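Local structure of CalS13 (Micromonospora echinospora, 4ZAS) at residues A[340-345]-A[397-402]. The protein probably acts as a pyridoxal phosphate-dependent sugar aminotransferase, and in this crystal holds dTDP-4-keto-6-deoxyglucose. Residues are numbered along the deposited sequence; the frame is centred on the assembly and turned at random.
Sequences RRLLDA and VETIKS
A helix-helix packing contact joins Leu342 and Arg341, near the end of helix 335-344, to Thr399 and Ile400 of helix 390-401 and to Ser402 just after it. Both helices, with the antiparallel sheet 312-313, 328-332 and 379-382, belong to the small C-terminal domain expected of a fold type I PLP enzyme. The short segment axes run at 135° to each other and approach to 9.9 Å. Leu342 and Thr399 mark the closest backbone pairing, their CA atoms 6.6 Å apart. There Leu342 CD1 meets Thr399 CG2 at 3.6 Å and continues to Ile400 CG1 at 4.1 Å, the side chains crossing obliquely. With chi1 of -61°, Thr399 holds OG1 beside the backbone N and sends CG2 to the far side of that N, towards the leucine, while OG1 hydrogen-bonds to His395 O one turn earlier. Ile347 extends the apolar patch by touching both Leu342 and Thr399. An alanine in place of Leu342 would probably open a gap beside Thr399 CG2 and Ile400 CG1, costing both the leucine methyl packed against them. Ala345 adds its CB, 3.6 Å from Thr399 OG1. The solvent-facing side of the contact is polar: Arg341, bent at chi2, turns the NE and NH2 edge of its guanidinium to Ser402 OG. NE donates to Ser402 OG over 3.2 Å, NH2 to the same OG over 3.0 Å, and the acceptor lies within about 10° of the guanidinium plane. Ser402 OG in turn donates to Thr399 O at 2.6 Å, in the carbonyl plane and on a lone pair.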
loop_
_atom_site.group_PDB
_atom_site.type_symbol
_atom_site.label_atom_id
_atom_site.label_comp_id
_atom_site.label_asym_id
_atom_site.label_seq_id
_atom_site.Cartn_x
_atom_site.Cartn_y
_atom_site.Cartn_z
ATOM N N ARG A 340 -26.986 8.487 21.644
ATOM C CA ARG A 340 -27.038 7.887 22.968
ATOM C C ARG A 340 -28.286 7.024 23.129
ATOM O O ARG A 340 -28.214 5.891 23.595
ATOM C CB ARG A 340 -27.025 8.979 24.035
ATOM C CG ARG A 340 -26.955 8.490 25.462
ATOM C CD ARG A 340 -25.807 7.510 25.656
ATOM N NE ARG A 340 -25.374 7.502 27.050
ATOM C CZ ARG A 340 -26.030 6.895 28.033
ATOM N NH1 ARG A 340 -27.129 6.200 27.768
ATOM N NH2 ARG A 340 -25.572 6.955 29.279
ATOM N N ARG A 341 -29.424 7.558 22.697
ATOM C CA ARG A 341 -30.703 6.861 22.791
ATOM C C ARG A 341 -30.678 5.551 22.003
ATOM O O ARG A 341 -31.067 4.505 22.521
ATOM C CB ARG A 341 -31.823 7.768 22.275
ATOM C CG ARG A 341 -33.236 7.211 22.320
ATOM C CD ARG A 341 -33.878 7.360 23.673
ATOM N NE ARG A 341 -35.322 7.144 23.566
ATOM C CZ ARG A 341 -36.178 7.198 24.586
ATOM N NH1 ARG A 341 -35.746 7.463 25.815
ATOM N NH2 ARG A 341 -37.479 7.008 24.371
ATOM N N LEU A 342 -30.207 5.604 20.758
ATOM C CA LEU A 342 -30.170 4.405 19.921
ATOM C C LEU A 342 -29.150 3.397 20.439
ATOM O O LEU A 342 -29.316 2.195 20.238
ATOM C CB LEU A 342 -29.861 4.743 18.464
ATOM C CG LEU A 342 -31.080 4.871 17.552
ATOM C CD1 LEU A 342 -31.889 6.073 17.944
ATOM C CD2 LEU A 342 -30.667 4.961 16.085
ATOM N N LEU A 343 -28.106 3.878 21.109
ATOM C CA LEU A 343 -27.101 2.971 21.661
ATOM C C LEU A 343 -27.718 2.123 22.771
ATOM O O LEU A 343 -27.448 0.933 22.869
ATOM C CB LEU A 343 -25.906 3.737 22.228
ATOM C CG LEU A 343 -24.742 2.849 22.669
ATOM C CD1 LEU A 343 -24.190 2.071 21.480
ATOM C CD2 LEU A 343 -23.661 3.626 23.406
ATOM N N ASP A 344 -28.587 2.735 23.570
ATOM C CA ASP A 344 -29.289 2.028 24.642
ATOM C C ASP A 344 -30.229 0.943 24.122
ATOM O O ASP A 344 -30.522 -0.018 24.826
ATOM C CB ASP A 344 -30.092 3.014 25.484
ATOM C CG ASP A 344 -29.214 4.021 26.205
ATOM O OD1 ASP A 344 -27.970 3.873 26.186
ATOM O OD2 ASP A 344 -29.774 4.953 26.819
ATOM N N ALA A 345 -30.706 1.115 22.896
ATOM C CA ALA A 345 -31.583 0.142 22.258
ATOM C C ALA A 345 -30.775 -0.882 21.457
ATOM O O ALA A 345 -31.335 -1.744 20.773
ATOM C CB ALA A 345 -32.594 0.853 21.367
ATOM N N VAL A 397 -36.509 1.997 13.480
ATOM C CA VAL A 397 -37.606 2.907 13.253
ATOM C C VAL A 397 -38.363 3.180 14.542
ATOM O O VAL A 397 -38.650 4.334 14.878
ATOM C CB VAL A 397 -38.546 2.331 12.198
ATOM C CG1 VAL A 397 -39.859 3.093 12.151
ATOM C CG2 VAL A 397 -37.853 2.270 10.841
ATOM N N GLU A 398 -38.652 2.118 15.287
ATOM C CA GLU A 398 -39.452 2.236 16.509
ATOM C C GLU A 398 -38.712 3.086 17.539
ATOM O O GLU A 398 -39.307 3.928 18.215
ATOM C CB GLU A 398 -39.760 0.850 17.076
ATOM C CG GLU A 398 -41.106 0.676 17.786
ATOM C CD GLU A 398 -42.309 0.990 16.895
ATOM O OE1 GLU A 398 -42.194 0.861 15.649
ATOM O OE2 GLU A 398 -43.383 1.320 17.452
ATOM N N THR A 399 -37.405 2.870 17.632
ATOM C CA THR A 399 -36.559 3.595 18.575
ATOM C C THR A 399 -36.469 5.087 18.271
ATOM O O THR A 399 -36.615 5.914 19.170
ATOM C CB THR A 399 -35.132 3.029 18.582
ATOM O OG1 THR A 399 -35.169 1.658 18.988
ATOM C CG2 THR A 399 -34.231 3.839 19.527
ATOM N N ILE A 400 -36.256 5.419 16.998
ATOM C CA ILE A 400 -36.161 6.810 16.560
ATOM C C ILE A 400 -37.477 7.532 16.879
ATOM O O ILE A 400 -37.470 8.685 17.311
ATOM C CB ILE A 400 -35.791 6.906 15.043
ATOM C CG1 ILE A 400 -34.421 6.281 14.781
ATOM C CG2 ILE A 400 -35.803 8.344 14.570
ATOM C CD1 ILE A 400 -33.971 6.286 13.315
ATOM N N LYS A 401 -38.598 6.836 16.693
ATOM C CA LYS A 401 -39.935 7.384 16.971
ATOM C C LYS A 401 -40.232 7.577 18.473
ATOM O O LYS A 401 -41.166 8.304 18.841
ATOM C CB LYS A 401 -41.006 6.483 16.338
ATOM C CG LYS A 401 -41.198 6.692 14.829
ATOM C CD LYS A 401 -42.266 5.768 14.249
ATOM C CE LYS A 401 -42.475 6.004 12.758
ATOM N NZ LYS A 401 -43.391 4.990 12.153
ATOM N N SER A 402 -39.467 6.912 19.339
ATOM C CA SER A 402 -39.647 7.049 20.786
ATOM C C SER A 402 -39.063 8.365 21.284
ATOM O O SER A 402 -39.114 8.674 22.465
ATOM C CB SER A 402 -38.994 5.884 21.536
ATOM O OG SER A 402 -37.575 6.017 21.552
#